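Local coordinates for protein glucosamine kinase (Streptacidiphilus jiangxiensis, PDB 6HWJ) that catalyses the ATP-dependent, magnesium-requiring phosphorylation of D-glucosamine to D-glucosamine 6-phosphate and, to a lesser extent, also phosphorylates glucose, at residues G78-L83 / E122-G127; L39-G42 / A46-V49; D258-S263 / Q405-Y410; G250-E255 / V323-Q328. All blocks are in the same frame, centred on the assembly; numbering follows the deposited sequence.

Contact 1 (G78-L83 / E122-G127); sequences GTAEHL and ESVIVG
A80 meets V124 and V126 with aliphatic groups alone, and the flat group of the same helical turn, the imidazole of H82, lies on a different side of the helix. The ring of H45 stacks on that imidazole, and NE2 of H82 is bonded to E43. At the ring edge, in plane, ND1 of H82 faces O of G78; the modelled 2.5 Å between them is shorter than such hydrogen bonds usually are, and its exact length is doubtful. The carbonyl of G78, the N-cap residue, also takes the ordinary helical bond from N of H82, at 2.9 Å. The two donors arrive from opposite faces of the carbonyl plane.

Across the contact, helix 79-88 lies over strand 123-126 of the six-stranded antiparallel sheet, the segment axes 8.8 Å apart and crossing at -68°. The side chain of V124 is about 8 Å from that of K133, on neighbouring strand 130-134, and that of V126 about 8 Å from Y187, both probable ATP-binding residues. The CB of A80 sits between the two valines: CG1 of V124 is 3.9 Å from it, and CG2 of V126 touches it at the same distance. V126 holds CG1 anti to its backbone N (chi1 -169°), which turns that methyl to CA of E81, 4.0 Å off. E81 runs out extended, away from the valines, to N of G111, while the carboxylate of E112 takes the backbone N of both E81 and G78.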
loop_
_atom_site.group_PDB
_atom_site.type_symbol
_atom_site.label_atom_id
_atom_site.label_comp_id
_atom_site.label_asym_id
_atom_site.label_seq_id
_atom_site.Cartn_x
_atom_site.Cartn_y
_atom_site.Cartn_z
ATOM N N GLY A 78 4.079 -27.517 0.370
ATOM C CA GLY A 78 5.361 -27.257 0.999
ATOM C C GLY A 78 6.286 -26.301 0.252
ATOM O O GLY A 78 7.439 -26.135 0.669
ATOM N N THR A 79 5.821 -25.655 -0.799
ATOM C CA THR A 79 6.697 -24.761 -1.556
ATOM C C THR A 79 6.946 -23.452 -0.810
ATOM O O THR A 79 8.067 -22.933 -0.826
ATOM C CB THR A 79 6.105 -24.485 -2.939
ATOM O OG1 THR A 79 5.900 -25.716 -3.641
ATOM C CG2 THR A 79 7.054 -23.609 -3.738
ATOM N N ALA A 80 5.915 -22.911 -0.161
ATOM C CA ALA A 80 6.091 -21.737 0.687
ATOM C C ALA A 80 7.006 -22.067 1.854
ATOM O O ALA A 80 7.871 -21.276 2.224
ATOM C CB ALA A 80 4.734 -21.247 1.195
ATOM N N GLU A 81 6.818 -23.246 2.442
ATOM C CA GLU A 81 7.722 -23.769 3.453
ATOM C C GLU A 81 9.152 -23.802 2.958
ATOM O O GLU A 81 10.075 -23.423 3.691
ATOM C CB GLU A 81 7.233 -25.179 3.837
ATOM C CG GLU A 81 7.961 -25.875 4.887
ATOM C CD GLU A 81 7.295 -27.221 5.193
ATOM O OE1 GLU A 81 7.995 -28.251 5.132
ATOM O OE2 GLU A 81 6.066 -27.220 5.453
ATOM N N HIS A 82 9.366 -24.268 1.718
ATOM C CA HIS A 82 10.725 -24.358 1.197
ATOM C C HIS A 82 11.309 -22.983 0.881
ATOM O O HIS A 82 12.527 -22.788 0.971
ATOM C CB HIS A 82 10.754 -25.248 -0.041
ATOM C CG HIS A 82 10.738 -26.711 0.284
ATOM N ND1 HIS A 82 9.644 -27.331 0.858
ATOM C CD2 HIS A 82 11.701 -27.661 0.187
ATOM C CE1 HIS A 82 9.925 -28.605 1.076
ATOM N NE2 HIS A 82 11.169 -28.829 0.686
ATOM N N LEU A 83 10.473 -22.021 0.510
ATOM C CA LEU A 83 10.981 -20.660 0.357
ATOM C C LEU A 83 11.459 -20.116 1.702
ATOM O O LEU A 83 12.537 -19.517 1.792
ATOM C CB LEU A 83 9.907 -19.759 -0.238
ATOM C CG LEU A 83 10.326 -18.275 -0.350
ATOM C CD1 LEU A 83 11.388 -18.103 -1.410
ATOM C CD2 LEU A 83 9.132 -17.397 -0.656
ATOM N N GLU A 122 -1.330 -14.264 -3.947
ATOM C CA GLU A 122 -1.720 -15.411 -3.116
ATOM C C GLU A 122 -0.894 -15.438 -1.845
ATOM O O GLU A 122 0.340 -15.296 -1.916
ATOM C CB GLU A 122 -1.534 -16.732 -3.878
ATOM C CG GLU A 122 -1.908 -17.962 -3.042
ATOM C CD GLU A 122 -1.614 -19.276 -3.748
ATOM O OE1 GLU A 122 -0.671 -19.319 -4.546
ATOM O OE2 GLU A 122 -2.333 -20.259 -3.498
ATOM N N SER A 123 -1.556 -15.671 -0.703
ATOM C CA SER A 123 -0.903 -15.659 0.605
ATOM C C SER A 123 -1.034 -17.010 1.288
ATOM O O SER A 123 -2.119 -17.596 1.322
ATOM C CB SER A 123 -1.495 -14.577 1.520
ATOM O OG SER A 123 -1.141 -13.283 1.061
ATOM N N VAL A 124 0.071 -17.469 1.875
ATOM C CA VAL A 124 0.172 -18.758 2.542
ATOM C C VAL A 124 0.779 -18.532 3.922
ATOM O O VAL A 124 1.888 -17.981 4.037
ATOM C CB VAL A 124 1.040 -19.742 1.742
ATOM C CG1 VAL A 124 1.098 -21.100 2.460
ATOM C CG2 VAL A 124 0.473 -19.914 0.337
ATOM N N ILE A 125 0.072 -18.962 4.956
ATOM C CA ILE A 125 0.581 -18.889 6.324
ATOM C C ILE A 125 1.472 -20.099 6.583
ATOM O O ILE A 125 1.080 -21.246 6.325
ATOM C CB ILE A 125 -0.576 -18.826 7.337
ATOM C CG1 ILE A 125 -1.467 -17.626 7.061
ATOM C CG2 ILE A 125 -0.022 -18.762 8.748
ATOM C CD1 ILE A 125 -2.737 -17.592 7.898
ATOM N N VAL A 126 2.682 -19.854 7.063
ATOM C CA VAL A 126 3.633 -20.929 7.332
ATOM C C VAL A 126 3.977 -20.920 8.812
ATOM O O VAL A 126 4.209 -19.858 9.408
ATOM C CB VAL A 126 4.903 -20.785 6.460
ATOM C CG1 VAL A 126 5.752 -22.052 6.546
ATOM C CG2 VAL A 126 4.521 -20.539 5.025
ATOM N N GLY A 127 3.991 -22.115 9.407
ATOM C CA GLY A 127 4.267 -22.249 10.832
ATOM C C GLY A 127 3.323 -21.498 11.740
ATOM O O GLY A 127 3.647 -21.281 12.918
#

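Contact 2 (L39-G42 / A46-V49); sequences LDLG and AVGV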
loop_
_atom_site.group_PDB
_atom_site.type_symbol
_atom_site.label_atom_id
_atom_site.label_comp_id
_atom_site.label_asym_id
_atom_site.label_seq_id
_atom_site.Cartn_x
_atom_site.Cartn_y
_atom_site.Cartn_z
ATOM N N LEU A 39 14.354 -20.472 -9.674
ATOM C CA LEU A 39 15.030 -20.617 -8.405
ATOM C C LEU A 39 14.683 -21.988 -7.830
ATOM O O LEU A 39 13.534 -22.238 -7.462
ATOM C CB LEU A 39 14.624 -19.516 -7.436
ATOM C CG LEU A 39 15.221 -19.674 -6.017
ATOM C CD1 LEU A 39 16.731 -19.500 -6.059
ATOM C CD2 LEU A 39 14.587 -18.676 -5.076
ATOM N N ASP A 40 15.672 -22.873 -7.764
ATOM C CA ASP A 40 15.465 -24.232 -7.270
ATOM C C ASP A 40 15.466 -24.207 -5.747
ATOM O O ASP A 40 16.444 -23.769 -5.127
ATOM C CB ASP A 40 16.557 -25.142 -7.813
ATOM C CG ASP A 40 16.283 -26.622 -7.541
ATOM O OD1 ASP A 40 15.631 -26.953 -6.529
ATOM O OD2 ASP A 40 16.735 -27.452 -8.369
ATOM N N LEU A 41 14.363 -24.655 -5.138
ATOM C CA LEU A 41 14.253 -24.665 -3.686
ATOM C C LEU A 41 14.498 -26.044 -3.088
ATOM O O LEU A 41 14.373 -26.199 -1.874
ATOM C CB LEU A 41 12.874 -24.158 -3.246
ATOM C CG LEU A 41 12.534 -22.711 -3.606
ATOM C CD1 LEU A 41 11.066 -22.420 -3.310
ATOM C CD2 LEU A 41 13.423 -21.742 -2.871
ATOM N N GLY A 42 14.819 -27.035 -3.900
ATOM C CA GLY A 42 15.102 -28.382 -3.423
ATOM C C GLY A 42 13.868 -29.237 -3.328
ATOM O O GLY A 42 12.736 -28.749 -3.183
ATOM N N ALA A 46 10.210 -25.146 -6.532
ATOM C CA ALA A 46 10.902 -24.071 -7.221
ATOM C C ALA A 46 10.013 -22.842 -7.348
ATOM O O ALA A 46 8.799 -22.901 -7.135
ATOM C CB ALA A 46 11.374 -24.516 -8.607
ATOM N N VAL A 47 10.651 -21.719 -7.674
ATOM C CA VAL A 47 9.965 -20.494 -8.059
ATOM C C VAL A 47 10.341 -20.206 -9.500
ATOM O O VAL A 47 11.528 -20.059 -9.822
ATOM C CB VAL A 47 10.331 -19.314 -7.168
ATOM C CG1 VAL A 47 9.443 -18.099 -7.538
ATOM C CG2 VAL A 47 10.161 -19.648 -5.680
ATOM N N GLY A 48 9.343 -20.156 -10.370
ATOM C CA GLY A 48 9.555 -19.908 -11.774
ATOM C C GLY A 48 9.071 -18.514 -12.131
ATOM O O GLY A 48 8.091 -18.027 -11.565
ATOM N N VAL A 49 9.789 -17.874 -13.041
ATOM C CA VAL A 49 9.326 -16.699 -13.763
ATOM C C VAL A 49 8.979 -17.181 -15.161
ATOM O O VAL A 49 9.863 -17.592 -15.922
ATOM C CB VAL A 49 10.389 -15.596 -13.788
ATOM C CG1 VAL A 49 9.917 -14.441 -14.647
ATOM C CG2 VAL A 49 10.703 -15.136 -12.361
#
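L39 and V47 form the hydrogen-bonded pair near the end of the beta hairpin built from strands 34-42 and 45-51, which belongs to an antiparallel sheet in the N-terminal part of the chain. N of L39 reaches O of V47 at 2.9 Å, and N of V47 returns the bond to O of L39 over the same length. O of L39 has a further CA-H...O contact, with CA of A46 3.2 Å away. One step on, D40 and A46 make a non-hydrogen-bonded pair, and W5 of helix 5-11 packs on both.

The apolar contacts gather on the L39 and V47 face, where the CB atoms of L39 and V47 are 4.3 Å apart and L170 touches both residues. L41 reaches across to V47: with CG anti to its carbonyl carbon (chi1 -63°) it swings CD1 to within 3.8 Å of CG2 of V47, and also packs on H82 and A86 of helix 79-88.

At the turn, L41 and G42 both face H45, a classic beta bulge, and D40 closes an Asx turn beside it: N of G42 meets OD1 of D40 at 2.8 Å, nearly along the C-O axis of that oxygen.

Contact 3 (D258-S263 / Q405-Y410); sequences DEAVAS and QEVREY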
loop_
_atom_site.group_PDB
_atom_site.type_symbol
_atom_site.label_atom_id
_atom_site.label_comp_id
_atom_site.label_asym_id
_atom_site.label_seq_id
_atom_site.Cartn_x
_atom_site.Cartn_y
_atom_site.Cartn_z
ATOM N N ASP A 258 -12.438 18.570 -12.170
ATOM C CA ASP A 258 -13.458 18.729 -13.205
ATOM C C ASP A 258 -14.381 17.514 -13.261
ATOM O O ASP A 258 -15.606 17.660 -13.362
ATOM C CB ASP A 258 -12.798 18.969 -14.559
ATOM C CG ASP A 258 -12.142 20.329 -14.650
ATOM O OD1 ASP A 258 -12.526 21.231 -13.876
ATOM O OD2 ASP A 258 -11.240 20.500 -15.498
ATOM N N GLU A 259 -13.819 16.309 -13.176
ATOM C CA GLU A 259 -14.654 15.114 -13.215
ATOM C C GLU A 259 -15.610 15.078 -12.029
ATOM O O GLU A 259 -16.802 14.780 -12.183
ATOM C CB GLU A 259 -13.791 13.857 -13.253
ATOM C CG GLU A 259 -14.589 12.586 -13.510
ATOM C CD GLU A 259 -13.720 11.342 -13.516
ATOM O OE1 GLU A 259 -12.499 11.463 -13.751
ATOM O OE2 GLU A 259 -14.261 10.240 -13.275
ATOM N N ALA A 260 -15.102 15.362 -10.821
ATOM C CA ALA A 260 -15.967 15.375 -9.646
ATOM C C ALA A 260 -17.072 16.414 -9.783
ATOM O O ALA A 260 -18.232 16.132 -9.477
ATOM C CB ALA A 260 -15.143 15.639 -8.387
ATOM N N VAL A 261 -16.733 17.615 -10.254
ATOM C CA VAL A 261 -17.738 18.657 -10.446
ATOM C C VAL A 261 -18.807 18.210 -11.430
ATOM O O VAL A 261 -19.984 18.577 -11.291
ATOM C CB VAL A 261 -17.068 19.968 -10.913
ATOM C CG1 VAL A 261 -18.098 20.939 -11.416
ATOM C CG2 VAL A 261 -16.273 20.595 -9.789
ATOM N N ALA A 262 -18.426 17.420 -12.439
ATOM C CA ALA A 262 -19.364 16.998 -13.474
ATOM C C ALA A 262 -20.180 15.770 -13.079
ATOM O O ALA A 262 -21.141 15.437 -13.777
ATOM C CB ALA A 262 -18.609 16.698 -14.776
ATOM N N SER A 263 -19.831 15.097 -11.981
ATOM C CA SER A 263 -20.459 13.833 -11.635
ATOM C C SER A 263 -21.147 13.812 -10.275
ATOM O O SER A 263 -22.002 12.948 -10.059
ATOM C CB SER A 263 -19.423 12.705 -11.673
ATOM O OG SER A 263 -18.330 13.008 -10.844
ATOM N N GLN A 405 -7.017 14.998 -2.045
ATOM C CA GLN A 405 -7.465 13.783 -1.373
ATOM C C GLN A 405 -8.980 13.777 -1.246
ATOM O O GLN A 405 -9.637 12.771 -1.537
ATOM C CB GLN A 405 -6.820 13.658 0.004
ATOM C CG GLN A 405 -5.347 13.338 0.009
ATOM C CD GLN A 405 -5.057 11.869 -0.270
ATOM O OE1 GLN A 405 -5.969 11.033 -0.312
ATOM N NE2 GLN A 405 -3.781 11.551 -0.460
ATOM N N GLU A 406 -9.556 14.906 -0.810
ATOM C CA GLU A 406 -11.009 14.976 -0.644
ATOM C C GLU A 406 -11.722 14.830 -1.984
ATOM O O GLU A 406 -12.772 14.174 -2.071
ATOM C CB GLU A 406 -11.393 16.292 0.045
ATOM C CG GLU A 406 -10.716 16.509 1.396
ATOM C CD GLU A 406 -11.090 15.432 2.425
ATOM O OE1 GLU A 406 -12.103 14.750 2.225
ATOM O OE2 GLU A 406 -10.370 15.270 3.431
ATOM N N VAL A 407 -11.154 15.406 -3.055
ATOM C CA VAL A 407 -11.745 15.242 -4.372
ATOM C C VAL A 407 -11.743 13.777 -4.797
ATOM O O VAL A 407 -12.682 13.311 -5.459
ATOM C CB VAL A 407 -11.006 16.122 -5.398
ATOM C CG1 VAL A 407 -11.518 15.856 -6.800
ATOM C CG2 VAL A 407 -11.152 17.599 -5.025
ATOM N N ARG A 408 -10.696 13.035 -4.439
ATOM C CA ARG A 408 -10.668 11.606 -4.743
ATOM C C ARG A 408 -11.825 10.871 -4.072
ATOM O O ARG A 408 -12.301 9.857 -4.595
ATOM C CB ARG A 408 -9.339 10.978 -4.301
ATOM C CG ARG A 408 -8.124 11.356 -5.138
ATOM C CD ARG A 408 -8.267 10.957 -6.597
ATOM N NE ARG A 408 -8.741 9.586 -6.766
ATOM C CZ ARG A 408 -8.891 8.984 -7.944
ATOM N NH1 ARG A 408 -9.332 7.739 -7.998
ATOM N NH2 ARG A 408 -8.595 9.626 -9.066
ATOM N N GLU A 409 -12.265 11.342 -2.898
ATOM C CA GLU A 409 -13.352 10.671 -2.200
ATOM C C GLU A 409 -14.664 10.846 -2.947
ATOM O O GLU A 409 -15.482 9.916 -2.989
ATOM C CB GLU A 409 -13.474 11.194 -0.762
ATOM C CG GLU A 409 -12.222 11.005 0.052
ATOM C CD GLU A 409 -11.896 9.538 0.316
ATOM O OE1 GLU A 409 -12.781 8.675 0.189
ATOM O OE2 GLU A 409 -10.740 9.241 0.665
ATOM N N TYR A 410 -14.871 12.023 -3.562
ATOM C CA TYR A 410 -16.028 12.206 -4.427
ATOM C C TYR A 410 -16.030 11.200 -5.573
ATOM O O TYR A 410 -17.080 10.635 -5.928
ATOM C CB TYR A 410 -16.061 13.615 -5.026
ATOM C CG TYR A 410 -16.394 14.745 -4.091
ATOM C CD1 TYR A 410 -17.680 14.919 -3.613
ATOM C CD2 TYR A 410 -15.432 15.689 -3.750
ATOM C CE1 TYR A 410 -17.994 15.988 -2.787
ATOM C CE2 TYR A 410 -15.736 16.761 -2.939
ATOM C CZ TYR A 410 -17.015 16.914 -2.466
ATOM O OH TYR A 410 -17.306 17.986 -1.656
#
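V407 carries CG1 anti to its backbone N (chi1 174°), which extends that methyl to A260, while Y410 turns CG anti to its carbonyl carbon (chi1 -71°), which leads the ring off and leaves its CB as the touching atom. The methyl of A260 is thus met twice, by CG1 of V407 at 4.0 Å and by CB of Y410 at the same distance. The small alanine lets the backbones come close, with CA of A260 only 6.1 Å from CA of Y410. The ring of Y410 presents an edge back to its own helix, and CA of V407 lies there in the ring plane.

The contact is wholly apolar; polar groups are settled around it. OG of S263 is 2.7 Å from O of E259, a side-chain-to-backbone hydrogen bond four residues back along the chain, and OE2 of E259 makes a salt bridge with R415. Residues 405-410 belong to the motif thought to determine substrate specificity, and E409, a proven glucosamine ligand, bonds W420 and a bound molecule probably from the crystallisation liquor, on a side of the helix that A260 does not touch.

Helix 266-284 covers the same core, with L272 on A260, Y283 on V407 and W275 on Y410, while P424 and L428 of helix 422-431 close over Y410.

Contact 4 (G250-E255 / V323-Q328); sequences GVRMRE and VLPADQ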
loop_
_atom_site.group_PDB
_atom_site.type_symbol
_atom_site.label_atom_id
_atom_site.label_comp_id
_atom_site.label_asym_id
_atom_site.label_seq_id
_atom_site.Cartn_x
_atom_site.Cartn_y
_atom_site.Cartn_z
ATOM N N GLY A 250 -0.664 19.589 -11.199
ATOM C CA GLY A 250 -1.806 20.490 -11.307
ATOM C C GLY A 250 -2.780 20.081 -12.394
ATOM O O GLY A 250 -3.998 20.143 -12.205
ATOM N N VAL A 251 -2.260 19.637 -13.537
ATOM C CA VAL A 251 -3.134 19.159 -14.604
ATOM C C VAL A 251 -3.958 17.976 -14.118
ATOM O O VAL A 251 -5.183 17.934 -14.293
ATOM C CB VAL A 251 -2.312 18.790 -15.854
ATOM C CG1 VAL A 251 -3.177 18.009 -16.840
ATOM C CG2 VAL A 251 -1.732 20.045 -16.500
ATOM N N ARG A 252 -3.291 16.986 -13.512
ATOM C CA ARG A 252 -3.998 15.812 -13.005
ATOM C C ARG A 252 -5.041 16.215 -11.971
ATOM O O ARG A 252 -6.182 15.731 -11.993
ATOM C CB ARG A 252 -2.989 14.817 -12.421
ATOM C CG ARG A 252 -3.583 13.754 -11.499
ATOM C CD ARG A 252 -4.143 12.559 -12.249
ATOM N NE ARG A 252 -3.099 11.596 -12.589
ATOM C CZ ARG A 252 -3.310 10.297 -12.795
ATOM N NH1 ARG A 252 -4.531 9.788 -12.688
ATOM N NH2 ARG A 252 -2.292 9.504 -13.098
ATOM N N MET A 253 -4.663 17.089 -11.037
ATOM C CA MET A 253 -5.580 17.451 -9.959
ATOM C C MET A 253 -6.757 18.257 -10.480
ATOM O O MET A 253 -7.894 18.052 -10.038
ATOM C CB MET A 253 -4.810 18.210 -8.880
ATOM C CG MET A 253 -3.754 17.340 -8.194
ATOM S SD MET A 253 -2.376 18.233 -7.448
ATOM C CE MET A 253 -3.136 18.823 -5.936
ATOM N N ARG A 254 -6.523 19.138 -11.468
ATOM C CA ARG A 254 -7.628 19.891 -12.052
ATOM C C ARG A 254 -8.558 18.983 -12.851
ATOM O O ARG A 254 -9.785 19.153 -12.808
ATOM C CB ARG A 254 -7.096 21.025 -12.927
ATOM C CG ARG A 254 -6.896 22.337 -12.172
ATOM C CD ARG A 254 -6.351 23.475 -13.080
ATOM N NE ARG A 254 -4.887 23.489 -13.094
ATOM C CZ ARG A 254 -4.136 23.098 -14.117
ATOM N NH1 ARG A 254 -4.691 22.677 -15.251
ATOM N NH2 ARG A 254 -2.818 23.147 -14.014
ATOM N N GLU A 255 -8.005 18.004 -13.571
ATOM C CA GLU A 255 -8.854 17.066 -14.298
ATOM C C GLU A 255 -9.745 16.273 -13.344
ATOM O O GLU A 255 -10.937 16.089 -13.604
ATOM C CB GLU A 255 -7.997 16.122 -15.139
ATOM C CG GLU A 255 -7.356 16.808 -16.343
ATOM C CD GLU A 255 -6.577 15.851 -17.218
ATOM O OE1 GLU A 255 -6.487 14.656 -16.860
ATOM O OE2 GLU A 255 -6.054 16.295 -18.267
ATOM N N VAL A 323 -4.505 3.798 -8.091
ATOM C CA VAL A 323 -5.099 4.575 -9.171
ATOM C C VAL A 323 -4.062 5.051 -10.181
ATOM O O VAL A 323 -4.430 5.417 -11.305
ATOM C CB VAL A 323 -5.878 5.787 -8.625
ATOM C CG1 VAL A 323 -6.836 5.348 -7.527
ATOM C CG2 VAL A 323 -4.928 6.859 -8.134
ATOM N N LEU A 324 -2.776 5.066 -9.816
ATOM C CA LEU A 324 -1.733 5.378 -10.776
ATOM C C LEU A 324 -1.509 4.188 -11.703
ATOM O O LEU A 324 -1.762 3.044 -11.315
ATOM C CB LEU A 324 -0.434 5.716 -10.061
ATOM C CG LEU A 324 -0.272 7.112 -9.454
ATOM C CD1 LEU A 324 1.022 7.192 -8.661
ATOM C CD2 LEU A 324 -0.290 8.169 -10.541
ATOM N N PRO A 325 -1.046 4.427 -12.937
ATOM C CA PRO A 325 -0.608 3.307 -13.772
ATOM C C PRO A 325 0.387 2.444 -13.013
ATOM O O PRO A 325 1.161 2.938 -12.192
ATOM C CB PRO A 325 0.041 3.986 -14.983
ATOM C CG PRO A 325 -0.578 5.336 -15.033
ATOM C CD PRO A 325 -0.859 5.723 -13.610
ATOM N N ALA A 326 0.365 1.142 -13.308
ATOM C CA ALA A 326 1.189 0.191 -12.568
ATOM C C ALA A 326 2.665 0.569 -12.630
ATOM O O ALA A 326 3.400 0.384 -11.656
ATOM C CB ALA A 326 0.979 -1.220 -13.115
ATOM N N ASP A 327 3.111 1.118 -13.754
ATOM C CA ASP A 327 4.524 1.431 -13.920
ATOM C C ASP A 327 4.906 2.776 -13.311
ATOM O O ASP A 327 6.071 3.169 -13.417
ATOM C CB ASP A 327 4.903 1.392 -15.402
ATOM C CG ASP A 327 4.181 2.445 -16.222
ATOM O OD1 ASP A 327 3.264 3.097 -15.693
ATOM O OD2 ASP A 327 4.550 2.625 -17.398
ATOM N N GLN A 328 3.974 3.468 -12.661
ATOM C CA GLN A 328 4.272 4.696 -11.927
ATOM C C GLN A 328 4.194 4.521 -10.407
ATOM O O GLN A 328 4.500 5.458 -9.665
ATOM C CB GLN A 328 3.312 5.811 -12.356
ATOM C CG GLN A 328 3.372 6.142 -13.852
ATOM C CD GLN A 328 4.715 6.718 -14.260
ATOM O OE1 GLN A 328 5.516 7.130 -13.414
ATOM N NE2 GLN A 328 4.972 6.752 -15.560
#
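R252, on helix 243-263, reaches over to L324 in the irregular segment 323-328 from a distance, their CA atoms 10.9 Å apart, so the long arginine side chain does the bridging. Its CG lies anti to the backbone N, and the chain then bends twice, at chi2 (84°) and chi3 (83°), before the guanidinium extends to the loop. NH2 is the atom that touches. CD2 of L324 stands 3.5 Å from it, obliquely placed against the guanidinium, and CD of P325 lies 4.1 Å from the same nitrogen, at the edge of the group and near its plane. R252 and P325 approach from opposite directions, whereas L324 crosses the arginine at a slant, with CD2 leading. These are van der Waals contacts of a charged group with aliphatic carbon, at the protein surface.

The loop is held by its own bonds: N of Q328 reaches O of P325 at 2.9 Å, O of L324 takes NE of R329, and N of V323 is bound by OD1 of N321. It follows closely on the magnesium-binding D317 and D319, and the side chain of L324 is about 9 Å from that of D300, a glucosamine ligand, and about 4 Å from a bound molecule probably from the crystallisation liquor, consistent with a place near the sugar-binding region.

On the helix side, M253 packs on Y283 of helix 266-284 and on A404 of helix 398-416.

How the contacts relate
The four contacts form two pairs. Contact 2 comes first along the chain, closes before contact 1 opens, and touches it: their centres are 13 Å apart, with H82 of helix 79-88 packed on the bulged end of the hairpin. Contacts 3 and 4, also 13 Å apart, share helix 243-263 and alternate along the sequence; NH1 of R408 meets CG1 of V323 at 3.5 Å. Contacts 1 and 3 lie on opposite sides of the chain's centre, about 42 Å between centres. Contact 1 lies near probable ATP-binding residues, with contact 2 further out; contact 3 packs the helix that carries E409, and contact 4 lies nearer D300, about 16 Å from contact 1 at the nearest atoms.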